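Local atomic coordinates of DUF2666 domain-containing protein (Pyrococcus furiosus, PDB entry 3V68), a protein that is of unknown function but belongs to the DUF2666 family and probably binds double-stranded DNA. Residues M31-V36 against N176-F181; L105-L110 against K236-S241; E113-F118 against Y224-M229; V190-G195 against V209-E214. All blocks are in the same frame, centred on the assembly; numbering follows the deposited sequence. Where two conformers were deposited one is given.

Interaction 1. Residues M31-V36 against N176-F181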
loop_
_atom_site.group_PDB
_atom_site.type_symbol
_atom_site.label_atom_id
_atom_site.label_comp_id
_atom_site.label_asym_id
_atom_site.label_seq_id
_atom_site.Cartn_x
_atom_site.Cartn_y
_atom_site.Cartn_z
ATOM N N MET A 31 -13.775 5.395 -5.736
ATOM C CA MET A 31 -12.938 6.589 -5.646
ATOM C C MET A 31 -12.561 6.920 -4.202
ATOM O O MET A 31 -11.434 7.339 -3.934
ATOM C CB MET A 31 -13.608 7.778 -6.336
ATOM C CG MET A 31 -13.628 7.656 -7.854
ATOM S SD MET A 31 -11.978 7.443 -8.554
ATOM C CE MET A 31 -11.265 9.050 -8.203
ATOM N N PHE A 32 -13.500 6.715 -3.279
ATOM C CA PHE A 32 -13.235 6.877 -1.849
ATOM C C PHE A 32 -12.153 5.899 -1.382
ATOM O O PHE A 32 -11.177 6.305 -0.737
ATOM C CB PHE A 32 -14.517 6.673 -1.034
ATOM C CG PHE A 32 -14.281 6.544 0.453
ATOM C CD1 PHE A 32 -14.099 7.673 1.244
ATOM C CD2 PHE A 32 -14.231 5.289 1.056
ATOM C CE1 PHE A 32 -13.881 7.551 2.624
ATOM C CE2 PHE A 32 -14.008 5.161 2.431
ATOM C CZ PHE A 32 -13.839 6.291 3.213
ATOM N N LEU A 33 -12.313 4.623 -1.730
ATOM C CA LEU A 33 -11.349 3.610 -1.309
ATOM C C LEU A 33 -9.977 3.832 -1.939
ATOM O O LEU A 33 -8.951 3.578 -1.305
ATOM C CB LEU A 33 -11.858 2.206 -1.634
ATOM C CG LEU A 33 -13.092 1.713 -0.872
ATOM C CD1 LEU A 33 -13.567 0.404 -1.485
ATOM C CD2 LEU A 33 -12.809 1.567 0.619
ATOM N N SER A 34 -9.978 4.315 -3.182
ATOM C CA SER A 34 -8.759 4.684 -3.897
ATOM C C SER A 34 -8.010 5.771 -3.139
ATOM O O SER A 34 -6.811 5.653 -2.884
ATOM C CB SER A 34 -9.102 5.186 -5.302
ATOM O OG SER A 34 -9.538 4.127 -6.132
ATOM N N ARG A 35 -8.732 6.825 -2.772
ATOM C CA ARG A 35 -8.155 7.929 -2.014
ATOM C C ARG A 35 -7.685 7.507 -0.619
ATOM O O ARG A 35 -6.616 7.928 -0.169
ATOM C CB ARG A 35 -9.124 9.111 -1.987
ATOM C CG ARG A 35 -9.192 9.801 -3.351
ATOM C CD ARG A 35 -10.362 10.776 -3.470
ATOM N NE ARG A 35 -10.402 11.797 -2.420
ATOM C CZ ARG A 35 -9.603 12.863 -2.362
ATOM N NH1 ARG A 35 -8.672 13.067 -3.286
ATOM N NH2 ARG A 35 -9.745 13.736 -1.374
ATOM N N VAL A 36 -8.450 6.644 0.048
ATOM C CA VAL A 36 -8.017 6.103 1.334
ATOM C C VAL A 36 -6.706 5.329 1.181
ATOM O O VAL A 36 -5.762 5.550 1.943
ATOM C CB VAL A 36 -9.117 5.228 1.975
ATOM C CG1 VAL A 36 -8.571 4.433 3.150
ATOM C CG2 VAL A 36 -10.293 6.094 2.421
ATOM N N ASN A 176 -8.342 -4.709 -1.517
ATOM C CA ASN A 176 -9.217 -5.874 -1.668
ATOM C C ASN A 176 -10.587 -5.497 -2.235
ATOM O O ASN A 176 -11.124 -6.194 -3.097
ATOM C CB ASN A 176 -9.375 -6.603 -0.329
ATOM C CG ASN A 176 -10.338 -7.779 -0.409
ATOM O OD1 ASN A 176 -10.211 -8.642 -1.274
ATOM N ND2 ASN A 176 -11.299 -7.816 0.501
ATOM N N LYS A 177 -11.142 -4.388 -1.759
ATOM C CA LYS A 177 -12.527 -4.050 -2.068
ATOM C C LYS A 177 -12.726 -3.221 -3.334
ATOM O O LYS A 177 -13.802 -3.253 -3.921
ATOM C CB LYS A 177 -13.214 -3.389 -0.868
ATOM C CG LYS A 177 -13.391 -4.317 0.339
ATOM C CD LYS A 177 -14.212 -5.576 0.012
ATOM C CE LYS A 177 -15.661 -5.248 -0.347
ATOM N NZ LYS A 177 -16.411 -6.481 -0.715
ATOM N N ILE A 178 -11.707 -2.472 -3.756
ATOM C CA ILE A 178 -11.824 -1.692 -4.992
ATOM C C ILE A 178 -12.194 -2.591 -6.180
ATOM O O ILE A 178 -13.043 -2.229 -6.997
ATOM C CB ILE A 178 -10.550 -0.851 -5.289
ATOM C CG1 ILE A 178 -10.442 0.319 -4.309
ATOM C CG2 ILE A 178 -10.567 -0.299 -6.724
ATOM C CD1 ILE A 178 -9.045 0.927 -4.224
ATOM N N LYS A 179 -11.571 -3.764 -6.260
ATOM C CA LYS A 179 -11.864 -4.693 -7.348
ATOM C C LYS A 179 -13.290 -5.268 -7.316
ATOM O O LYS A 179 -13.793 -5.731 -8.340
ATOM C CB LYS A 179 -10.809 -5.802 -7.444
ATOM C CG LYS A 179 -10.246 -6.280 -6.127
ATOM C CD LYS A 179 -9.364 -7.506 -6.336
ATOM C CE LYS A 179 -8.938 -8.120 -5.011
ATOM N NZ LYS A 179 -10.083 -8.698 -4.238
ATOM N N ASP A 180 -13.937 -5.223 -6.152
ATOM C CA ASP A 180 -15.348 -5.611 -6.028
ATOM C C ASP A 180 -16.273 -4.503 -6.525
ATOM O O ASP A 180 -17.207 -4.760 -7.297
ATOM C CB ASP A 180 -15.703 -5.965 -4.580
ATOM C CG ASP A 180 -15.033 -7.244 -4.102
ATOM O OD1 ASP A 180 -14.688 -8.105 -4.941
ATOM O OD2 ASP A 180 -14.866 -7.396 -2.871
ATOM N N PHE A 181 -16.016 -3.278 -6.079
ATOM C CA PHE A 181 -16.850 -2.141 -6.459
ATOM C C PHE A 181 -16.646 -1.708 -7.903
ATOM O O PHE A 181 -17.566 -1.180 -8.527
ATOM C CB PHE A 181 -16.666 -0.976 -5.484
ATOM C CG PHE A 181 -17.268 -1.241 -4.140
ATOM C CD1 PHE A 181 -16.473 -1.593 -3.056
ATOM C CD2 PHE A 181 -18.645 -1.185 -3.968
ATOM C CE1 PHE A 181 -17.044 -1.858 -1.812
ATOM C CE2 PHE A 181 -19.221 -1.450 -2.733
ATOM C CZ PHE A 181 -18.419 -1.788 -1.653
#
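The carbonyl oxygen of K177 takes two backbone amides, D180 N at 3.0 Å and F181 N at 3.1 Å, near the C-terminal end of helix 160-181, while the same residue meets the partner helix through its side chain: K177 CB lies 3.9 Å from L33 CD1. This is near-antiparallel helix packing (160° between the segment directions, axes 9.4 Å apart) between helix 26-43 of the first DUF2666 range and helix 160-181 of the second, and what joins them is apolar. L33 sits between I178 and F181. Its CB abuts I178 CG1 at 3.6 Å, and its CD1 lies 3.9 Å from F181 CD1, the two side chains crossing nearly at right angles. I178, extended at chi2 (162°), carries CD1 onward to S34, 3.8 Å from the OG; that hydroxyl is bonded to A30 O. The lysine's bent chain leads off to a salt bridge with D180. Around this pair of helices, strand 136-143 contributes F139 against L33, and helix 219-231 brings F220 against both S34 and I178.

Interaction 2. Residues L105-L110 against K236-S241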
loop_
_atom_site.group_PDB
_atom_site.type_symbol
_atom_site.label_atom_id
_atom_site.label_comp_id
_atom_site.label_asym_id
_atom_site.label_seq_id
_atom_site.Cartn_x
_atom_site.Cartn_y
_atom_site.Cartn_z
ATOM N N LEU A 105 9.897 1.161 -0.193
ATOM C CA LEU A 105 10.830 1.602 -1.225
ATOM C C LEU A 105 10.268 1.358 -2.630
ATOM O O LEU A 105 10.321 2.233 -3.488
ATOM C CB LEU A 105 12.187 0.909 -1.059
ATOM C CG LEU A 105 13.286 1.304 -2.049
ATOM C CD1 LEU A 105 13.627 2.784 -1.907
ATOM C CD2 LEU A 105 14.527 0.443 -1.867
ATOM N N THR A 106 9.716 0.168 -2.847
ATOM C CA THR A 106 9.142 -0.190 -4.140
ATOM C C THR A 106 8.036 0.780 -4.577
ATOM O O THR A 106 8.030 1.244 -5.721
ATOM C CB THR A 106 8.642 -1.653 -4.130
ATOM O OG1 THR A 106 9.747 -2.518 -3.847
ATOM C CG2 THR A 106 8.034 -2.043 -5.475
ATOM N N ARG A 107 7.122 1.111 -3.666
ATOM C CA ARG A 107 6.067 2.069 -3.973
ATOM C C ARG A 107 6.644 3.432 -4.359
ATOM O O ARG A 107 6.243 4.009 -5.361
ATOM C CB ARG A 107 5.092 2.232 -2.800
ATOM C CG ARG A 107 4.057 3.366 -3.006
ATOM C CD ARG A 107 3.009 3.440 -1.882
ATOM N NE ARG A 107 2.058 2.338 -1.990
ATOM C CZ ARG A 107 0.801 2.449 -2.410
ATOM N NH1 ARG A 107 0.282 3.633 -2.726
ATOM N NH2 ARG A 107 0.045 1.362 -2.474
ATOM N N GLU A 108 7.584 3.937 -3.564
ATOM C CA GLU A 108 8.114 5.276 -3.805
ATOM C C GLU A 108 8.937 5.351 -5.089
ATOM O O GLU A 108 8.855 6.338 -5.824
ATOM C CB GLU A 108 8.901 5.786 -2.593
ATOM C CG GLU A 108 8.037 6.014 -1.347
ATOM C CD GLU A 108 6.786 6.848 -1.616
ATOM O OE1 GLU A 108 6.923 8.022 -2.026
ATOM O OE2 GLU A 108 5.666 6.331 -1.410
ATOM N N ILE A 109 9.696 4.296 -5.373
ATOM C CA ILE A 109 10.525 4.255 -6.586
ATOM C C ILE A 109 9.683 4.124 -7.858
ATOM O O ILE A 109 10.027 4.697 -8.894
ATOM C CB ILE A 109 11.603 3.129 -6.524
ATOM C CG1 ILE A 109 12.635 3.399 -5.413
ATOM C CG2 ILE A 109 12.300 2.939 -7.882
ATOM C CD1 ILE A 109 13.420 4.717 -5.544
ATOM N N LEU A 110 8.574 3.391 -7.779
ATOM C CA LEU A 110 7.809 3.054 -8.983
ATOM C C LEU A 110 6.543 3.858 -9.245
ATOM O O LEU A 110 5.986 3.772 -10.334
ATOM C CB LEU A 110 7.457 1.563 -8.984
ATOM C CG LEU A 110 8.616 0.568 -8.949
ATOM C CD1 LEU A 110 8.053 -0.838 -8.940
ATOM C CD2 LEU A 110 9.569 0.768 -10.123
ATOM N N LYS A 236 6.307 -5.940 -3.997
ATOM C CA LYS A 236 5.016 -5.493 -3.473
ATOM C C LYS A 236 5.002 -3.984 -3.376
ATOM O O LYS A 236 6.037 -3.374 -3.118
ATOM C CB LYS A 236 4.770 -6.074 -2.080
ATOM C CG LYS A 236 4.596 -7.577 -2.033
ATOM C CD LYS A 236 4.519 -8.043 -0.593
ATOM C CE LYS A 236 4.106 -9.501 -0.495
ATOM N NZ LYS A 236 3.898 -9.907 0.924
ATOM N N VAL A 237 3.824 -3.389 -3.554
ATOM C CA VAL A 237 3.658 -1.943 -3.378
ATOM C C VAL A 237 2.667 -1.616 -2.261
ATOM O O VAL A 237 2.443 -0.443 -1.932
ATOM C CB VAL A 237 3.248 -1.220 -4.686
ATOM C CG1 VAL A 237 4.401 -1.210 -5.688
ATOM C CG2 VAL A 237 1.976 -1.831 -5.296
ATOM N N ASP A 238 2.071 -2.660 -1.686
ATOM C CA ASP A 238 1.203 -2.533 -0.515
ATOM C C ASP A 238 1.913 -3.192 0.668
ATOM O O ASP A 238 2.271 -4.369 0.597
ATOM C CB ASP A 238 -0.174 -3.176 -0.779
ATOM C CG ASP A 238 -0.892 -2.572 -1.988
ATOM O OD1 ASP A 238 -0.934 -1.325 -2.098
ATOM O OD2 ASP A 238 -1.422 -3.342 -2.831
ATOM N N VAL A 239 2.142 -2.426 1.736
ATOM C CA VAL A 239 2.817 -2.930 2.945
ATOM C C VAL A 239 2.029 -4.095 3.563
ATOM O O VAL A 239 0.839 -3.955 3.836
ATOM C CB VAL A 239 3.019 -1.808 4.003
ATOM C CG1 VAL A 239 3.495 -2.387 5.336
ATOM C CG2 VAL A 239 3.995 -0.750 3.487
ATOM N N PRO A 240 2.686 -5.258 3.763
ATOM C CA PRO A 240 1.982 -6.388 4.369
ATOM C C PRO A 240 1.771 -6.188 5.872
ATOM O O PRO A 240 2.728 -6.251 6.659
ATOM C CB PRO A 240 2.908 -7.575 4.071
ATOM C CG PRO A 240 4.264 -6.979 3.963
ATOM C CD PRO A 240 4.070 -5.604 3.383
ATOM N N SER A 241 0.523 -5.935 6.266
ATOM C CA SER A 241 0.210 -5.644 7.664
ATOM C C SER A 241 0.568 -6.821 8.568
ATOM O O SER A 241 0.965 -6.621 9.712
ATOM C CB SER A 241 -1.267 -5.279 7.843
ATOM O OG SER A 241 -2.092 -6.418 7.671
HETATM O O HOH W 1 8.837 -5.193 -2.796
#
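R107 grips the carbonyl oxygen of V237 side-on with two nitrogens, NE and NH2, joining helix 91-110 of the first DUF2666 range to the connection between helices 219-231 and 241-248 in the second. NE reaches V237 O at 2.8 Å, nearly along the C=O axis, and NH2 reaches it at 3.0 Å from above the carbonyl plane; the oxygen itself lies close to the guanidinium plane. With CG anti to the backbone N (chi1 173°) and a bend at chi3 (-73°), the chain brings this edge of the group to the loop. NH2 also forms a salt bridge to D238 OD1, though as a hydrogen bond it is bent and weak; the carboxylate is turned 42° from the guanidinium and is shared with R227. A leucine here would probably leave V237 O without both donors and D238 with one charged partner fewer. Beside this buried grip the packing stays close, V237 CG1 lying 3.7 Å from T106 CG2. At K236 the contact opens toward solvent: its side chain turns away from the helix to pair with E99, and a water joins the two segments. That water donates to T106 OG1, itself bonded to K102 O, and accepts from K236 N at 2.9 Å.

Interaction 3. Residues E113-F118 against Y224-M229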
loop_
_atom_site.group_PDB
_atom_site.type_symbol
_atom_site.label_atom_id
_atom_site.label_comp_id
_atom_site.label_asym_id
_atom_site.label_seq_id
_atom_site.Cartn_x
_atom_site.Cartn_y
_atom_site.Cartn_z
ATOM N N GLU A 113 6.376 5.697 -12.363
ATOM C CA GLU A 113 6.696 4.847 -13.522
ATOM C C GLU A 113 5.523 3.936 -13.907
ATOM O O GLU A 113 5.396 3.521 -15.061
ATOM C CB GLU A 113 7.922 3.972 -13.229
ATOM C CG GLU A 113 9.206 4.721 -12.858
ATOM C CD GLU A 113 10.139 4.946 -14.037
ATOM O OE1 GLU A 113 10.012 4.242 -15.061
ATOM O OE2 GLU A 113 11.018 5.825 -13.930
ATOM N N LEU A 114 4.683 3.619 -12.923
ATOM C CA LEU A 114 3.587 2.661 -13.086
ATOM C C LEU A 114 2.334 3.139 -12.356
ATOM O O LEU A 114 2.432 3.963 -11.443
ATOM C CB LEU A 114 4.006 1.292 -12.539
ATOM C CG LEU A 114 5.030 0.454 -13.307
ATOM C CD1 LEU A 114 5.551 -0.648 -12.412
ATOM C CD2 LEU A 114 4.422 -0.132 -14.577
ATOM N N PRO A 115 1.147 2.628 -12.746
ATOM C CA PRO A 115 -0.061 2.969 -12.000
ATOM C C PRO A 115 -0.121 2.202 -10.673
ATOM O O PRO A 115 -0.802 1.176 -10.555
ATOM C CB PRO A 115 -1.190 2.560 -12.953
ATOM C CG PRO A 115 -0.609 1.443 -13.750
ATOM C CD PRO A 115 0.849 1.774 -13.913
ATOM N N ILE A 116 0.620 2.713 -9.696
ATOM C CA ILE A 116 0.737 2.109 -8.372
ATOM C C ILE A 116 -0.341 2.674 -7.448
ATOM O O ILE A 116 -1.135 1.928 -6.866
ATOM C CB ILE A 116 2.148 2.367 -7.772
ATOM C CG1 ILE A 116 3.257 1.756 -8.653
ATOM C CG2 ILE A 116 2.229 1.871 -6.328
ATOM C CD1 ILE A 116 3.064 0.273 -9.010
ATOM N N GLU A 117 -0.359 3.997 -7.315
ATOM C CA GLU A 117 -1.457 4.667 -6.639
ATOM C C GLU A 117 -2.721 4.505 -7.472
ATOM O O GLU A 117 -2.667 4.434 -8.700
ATOM C CB GLU A 117 -1.144 6.150 -6.425
ATOM C CG GLU A 117 0.003 6.380 -5.442
ATOM C CD GLU A 117 0.237 7.845 -5.125
ATOM O OE1 GLU A 117 0.422 8.652 -6.064
ATOM O OE2 GLU A 117 0.251 8.193 -3.928
ATOM N N PHE A 118 -3.851 4.421 -6.789
ATOM C CA PHE A 118 -5.148 4.413 -7.448
ATOM C C PHE A 118 -5.540 5.823 -7.879
ATOM O O PHE A 118 -4.925 6.791 -7.440
ATOM C CB PHE A 118 -6.190 3.801 -6.512
ATOM C CG PHE A 118 -6.037 2.324 -6.343
ATOM C CD1 PHE A 118 -6.752 1.445 -7.151
ATOM C CD2 PHE A 118 -5.159 1.803 -5.393
ATOM C CE1 PHE A 118 -6.604 0.061 -7.013
ATOM C CE2 PHE A 118 -5.008 0.421 -5.252
ATOM C CZ PHE A 118 -5.730 -0.442 -6.064
ATOM N N TYR A 224 -4.306 -3.306 -10.802
ATOM C CA TYR A 224 -4.183 -4.712 -10.429
ATOM C C TYR A 224 -3.242 -5.454 -11.368
ATOM O O TYR A 224 -2.498 -6.331 -10.935
ATOM C CB TYR A 224 -5.566 -5.365 -10.330
ATOM C CG TYR A 224 -6.344 -4.785 -9.176
ATOM C CD1 TYR A 224 -6.130 -5.243 -7.880
ATOM C CD2 TYR A 224 -7.242 -3.736 -9.372
ATOM C CE1 TYR A 224 -6.818 -4.690 -6.801
ATOM C CE2 TYR A 224 -7.933 -3.176 -8.305
ATOM C CZ TYR A 224 -7.717 -3.661 -7.032
ATOM O OH TYR A 224 -8.400 -3.100 -5.988
ATOM N N ALA A 225 -3.246 -5.070 -12.643
ATOM C CA ALA A 225 -2.292 -5.616 -13.593
ATOM C C ALA A 225 -0.867 -5.245 -13.197
ATOM O O ALA A 225 0.025 -6.085 -13.254
ATOM C CB ALA A 225 -2.610 -5.153 -15.006
ATOM N N ALA A 226 -0.656 -3.994 -12.774
ATOM C CA ALA A 226 0.666 -3.593 -12.297
ATOM C C ALA A 226 1.097 -4.407 -11.079
ATOM O O ALA A 226 2.233 -4.877 -11.014
ATOM C CB ALA A 226 0.709 -2.103 -11.995
ATOM N N ARG A 227 0.186 -4.586 -10.128
ATOM C CA ARG A 227 0.482 -5.363 -8.930
ATOM C C ARG A 227 0.796 -6.817 -9.277
ATOM O O ARG A 227 1.728 -7.397 -8.726
ATOM C CB ARG A 227 -0.670 -5.271 -7.935
ATOM C CG ARG A 227 -0.670 -3.950 -7.184
ATOM C CD ARG A 227 -2.008 -3.664 -6.526
ATOM N NE ARG A 227 -1.869 -2.577 -5.559
ATOM C CZ ARG A 227 -1.795 -1.286 -5.878
ATOM N NH1 ARG A 227 -1.864 -0.893 -7.149
ATOM N NH2 ARG A 227 -1.650 -0.386 -4.920
ATOM N N GLU A 228 0.021 -7.400 -10.190
ATOM C CA GLU A 228 0.266 -8.777 -10.610
ATOM C C GLU A 228 1.623 -8.924 -11.293
ATOM O O GLU A 228 2.364 -9.869 -11.006
ATOM C CB GLU A 228 -0.864 -9.288 -11.511
ATOM C CG GLU A 228 -0.742 -10.769 -11.905
ATOM C CD GLU A 228 -0.796 -11.738 -10.731
ATOM O OE1 GLU A 228 -1.280 -11.368 -9.642
ATOM O OE2 GLU A 228 -0.369 -12.899 -10.912
ATOM N N MET A 229 1.953 -7.985 -12.181
ATOM C CA MET A 229 3.248 -7.991 -12.869
ATOM C C MET A 229 4.395 -7.942 -11.860
ATOM O O MET A 229 5.338 -8.734 -11.932
ATOM C CB MET A 229 3.341 -6.824 -13.858
ATOM C CG MET A 229 4.657 -6.752 -14.632
ATOM S SD MET A 229 5.966 -5.848 -13.781
ATOM C CE MET A 229 5.446 -4.157 -14.034
#
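F118 CE2 lies over one face of the R227 guanidinium, 3.4 Å above its plane and offset toward that group's rim, the ring tilted 38° to it, while I116 O sits at the guanidinium edge, close to its plane. These groups join helix 219-231 to the loop after helix 91-110, where L114 to I116 form an inverse gamma turn centred on P115. F118 in turn directs its edge at the face of Y224 in an offset edge-to-face pair, with centroids 5.6 Å apart and planes at 62°; CE1 of F118 comes to 3.7 Å from Y224 CE2. The tyrosine hydroxyl is fixed beyond this pair by V175 O, and a bound methylpentanediol, probably from the crystallisation liquor, lies about 3 Å from the side chain. R227 holds I116 O end-on with two nitrogens: NH1, at 2.9 Å, lies in the carbonyl plane on a lone pair, and NH2, at 3.1 Å, is tilted from that plane. Extension of the arginine from CG to NE carries its head across to the loop. D238 OD2 forms a salt bridge with NE. A methionine in place of R227 would probably leave I116 O without these two donors and cost D238 OD2 its bond from NE. The ring of P115 rests on A226, CG to CB 4.2 Å, and P115 O, buried here without a polar partner in the model, lies 3.9 Å from A226 CB.

Interaction 4. Residues V190-G195 against V209-E214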
loop_
_atom_site.group_PDB
_atom_site.type_symbol
_atom_site.label_atom_id
_atom_site.label_comp_id
_atom_site.label_asym_id
_atom_site.label_seq_id
_atom_site.Cartn_x
_atom_site.Cartn_y
_atom_site.Cartn_z
ATOM N N VAL A 190 -4.676 -12.455 -13.244
ATOM C CA VAL A 190 -3.714 -13.461 -12.796
ATOM C C VAL A 190 -3.309 -14.350 -13.970
ATOM O O VAL A 190 -2.121 -14.580 -14.210
ATOM C CB VAL A 190 -4.268 -14.312 -11.627
ATOM C CG1 VAL A 190 -3.382 -15.535 -11.367
ATOM C CG2 VAL A 190 -4.392 -13.462 -10.369
ATOM N N GLU A 191 -4.297 -14.817 -14.723
ATOM C CA GLU A 191 -4.016 -15.726 -15.831
ATOM C C GLU A 191 -3.262 -15.050 -16.974
ATOM O O GLU A 191 -2.430 -15.669 -17.623
ATOM C CB GLU A 191 -5.295 -16.412 -16.301
ATOM C CG GLU A 191 -5.777 -17.413 -15.266
ATOM C CD GLU A 191 -7.111 -18.036 -15.582
ATOM O OE1 GLU A 191 -7.502 -18.093 -16.771
ATOM O OE2 GLU A 191 -7.765 -18.500 -14.620
ATOM N N TYR A 192 -3.527 -13.763 -17.180
ATOM C CA TYR A 192 -2.809 -12.968 -18.173
ATOM C C TYR A 192 -1.282 -13.032 -17.986
ATOM O O TYR A 192 -0.534 -13.122 -18.965
ATOM C CB TYR A 192 -3.308 -11.522 -18.093
ATOM C CG TYR A 192 -2.744 -10.562 -19.115
ATOM C CD1 TYR A 192 -1.706 -9.697 -18.779
ATOM C CD2 TYR A 192 -3.275 -10.491 -20.401
ATOM C CE1 TYR A 192 -1.193 -8.797 -19.700
ATOM C CE2 TYR A 192 -2.771 -9.588 -21.334
ATOM C CZ TYR A 192 -1.731 -8.750 -20.975
ATOM O OH TYR A 192 -1.225 -7.858 -21.883
ATOM N N PHE A 193 -0.834 -13.002 -16.731
ATOM C CA PHE A 193 0.595 -13.033 -16.412
ATOM C C PHE A 193 1.123 -14.444 -16.114
ATOM O O PHE A 193 2.257 -14.604 -15.655
ATOM C CB PHE A 193 0.889 -12.086 -15.241
ATOM C CG PHE A 193 0.780 -10.632 -15.601
ATOM C CD1 PHE A 193 1.829 -9.993 -16.255
ATOM C CD2 PHE A 193 -0.365 -9.902 -15.289
ATOM C CE1 PHE A 193 1.739 -8.642 -16.595
ATOM C CE2 PHE A 193 -0.460 -8.548 -15.615
ATOM C CZ PHE A 193 0.589 -7.920 -16.274
ATOM N N GLY A 194 0.297 -15.458 -16.378
ATOM C CA GLY A 194 0.613 -16.842 -16.013
ATOM C C GLY A 194 1.837 -17.480 -16.649
ATOM O O GLY A 194 2.308 -18.520 -16.175
ATOM N N GLY A 195 2.358 -16.862 -17.709
ATOM C CA GLY A 195 3.562 -17.341 -18.388
ATOM C C GLY A 195 4.873 -16.939 -17.735
ATOM O O GLY A 195 5.946 -17.227 -18.266
ATOM N N VAL A 209 7.211 -6.451 -18.507
ATOM C CA VAL A 209 6.820 -5.041 -18.559
ATOM C C VAL A 209 6.051 -4.760 -19.850
ATOM O O VAL A 209 5.009 -4.102 -19.830
ATOM C CB VAL A 209 8.033 -4.100 -18.420
ATOM C CG1 VAL A 209 7.645 -2.662 -18.745
ATOM C CG2 VAL A 209 8.584 -4.175 -17.011
ATOM N N GLN A 210 6.557 -5.288 -20.964
ATOM C CA GLN A 210 5.879 -5.141 -22.242
ATOM C C GLN A 210 4.479 -5.753 -22.211
ATOM O O GLN A 210 3.518 -5.145 -22.675
ATOM C CB GLN A 210 6.719 -5.750 -23.364
ATOM C CG GLN A 210 6.130 -5.559 -24.755
ATOM C CD GLN A 210 6.075 -4.105 -25.192
ATOM O OE1 GLN A 210 6.882 -3.277 -24.769
ATOM N NE2 GLN A 210 5.116 -3.790 -26.049
ATOM N N LEU A 211 4.369 -6.952 -21.638
ATOM C CA LEU A 211 3.073 -7.595 -21.488
ATOM C C LEU A 211 2.122 -6.745 -20.644
ATOM O O LEU A 211 0.945 -6.591 -20.988
ATOM C CB LEU A 211 3.221 -9.005 -20.905
ATOM C CG LEU A 211 1.936 -9.840 -20.861
ATOM C CD1 LEU A 211 1.376 -10.098 -22.253
ATOM C CD2 LEU A 211 2.147 -11.152 -20.115
ATOM N N PHE A 212 2.637 -6.169 -19.558
ATOM C CA PHE A 212 1.833 -5.245 -18.775
ATOM C C PHE A 212 1.355 -4.044 -19.610
ATOM O O PHE A 212 0.191 -3.647 -19.526
ATOM C CB PHE A 212 2.573 -4.744 -17.532
ATOM C CG PHE A 212 1.995 -3.469 -16.993
ATOM C CD1 PHE A 212 0.864 -3.495 -16.186
ATOM C CD2 PHE A 212 2.534 -2.236 -17.367
ATOM C CE1 PHE A 212 0.289 -2.315 -15.734
ATOM C CE2 PHE A 212 1.969 -1.056 -16.920
ATOM C CZ PHE A 212 0.844 -1.095 -16.097
ATOM N N ARG A 213 2.258 -3.468 -20.402
ATOM C CA ARG A 213 1.904 -2.301 -21.209
ATOM C C ARG A 213 0.834 -2.598 -22.253
ATOM O O ARG A 213 0.062 -1.716 -22.621
ATOM C CB ARG A 213 3.139 -1.689 -21.863
ATOM C CG ARG A 213 4.125 -1.111 -20.872
ATOM C CD ARG A 213 5.049 -0.124 -21.553
ATOM N NE ARG A 213 6.191 0.225 -20.715
ATOM C CZ ARG A 213 6.164 1.115 -19.726
ATOM N NH1 ARG A 213 5.045 1.765 -19.428
ATOM N NH2 ARG A 213 7.268 1.352 -19.033
ATOM N N GLU A 214 0.778 -3.846 -22.705
ATOM C CA GLU A 214 -0.212 -4.275 -23.678
ATOM C C GLU A 214 -1.548 -4.663 -23.055
ATOM O O GLU A 214 -2.502 -4.973 -23.779
ATOM C CB GLU A 214 0.341 -5.438 -24.498
ATOM C CG GLU A 214 1.495 -5.030 -25.385
ATOM C CD GLU A 214 2.330 -6.194 -25.846
ATOM O OE1 GLU A 214 3.280 -5.956 -26.619
ATOM O OE2 GLU A 214 2.051 -7.340 -25.433
#
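Y192 supplies the polar link, its hydroxyl donating to L211 O, with 2.7 Å between Y192 OH and L211 O. The oxygen lies near the plane of the tyrosine ring, at its edge, and the donor is tilted 25° from the carbonyl plane. With CG anti to the backbone N (chi1 -176°), the ring extends across to helix 202-213. Apolar contacts fill in around this bond. The leucine and the tyrosine lie alongside each other, pointing opposite ways, so that L211 CG lies 3.5 Å from Y192 CE1 and L211 CD1 lies 3.6 Å from Y192 CZ. The other leucine methyl, CD2, turns to F193, 4.0 Å from its CD1. F193 makes the second set of apolar contacts: its CZ comes 4.0 Å from F212 CB, which lies at the edge of the F193 ring, and Y192 CD1 of the preceding residue lies over one face, toward the rim. F215 adds an edge-to-face ring to Y192. The arrangement is that of two successive helices, 186-192 and 202-213, packed together near their C-terminal ends in the helical part of the fold.

From the N terminus, interaction 1 is the first to open, on helix 26-43, and it closes on helix 160-181. Within that span the chain opens interaction 2 on helix 91-110 and interaction 3 in the following loop; both close only after interaction 1 has closed, so each crosses it. Interaction 3 closes on helix 219-231 and nests inside interaction 2, which closes just beyond. Interaction 4, between helices 186-192 and 202-213, is a short loop nested in both and in series with interaction 1. Interaction 3 is the hub: it touches interaction 1 through F118 and Y224, interaction 2 through the D238-R227 salt bridge, and interaction 4 through F193 and F212. Interactions 1 to 3 each join the two DUF2666 ranges.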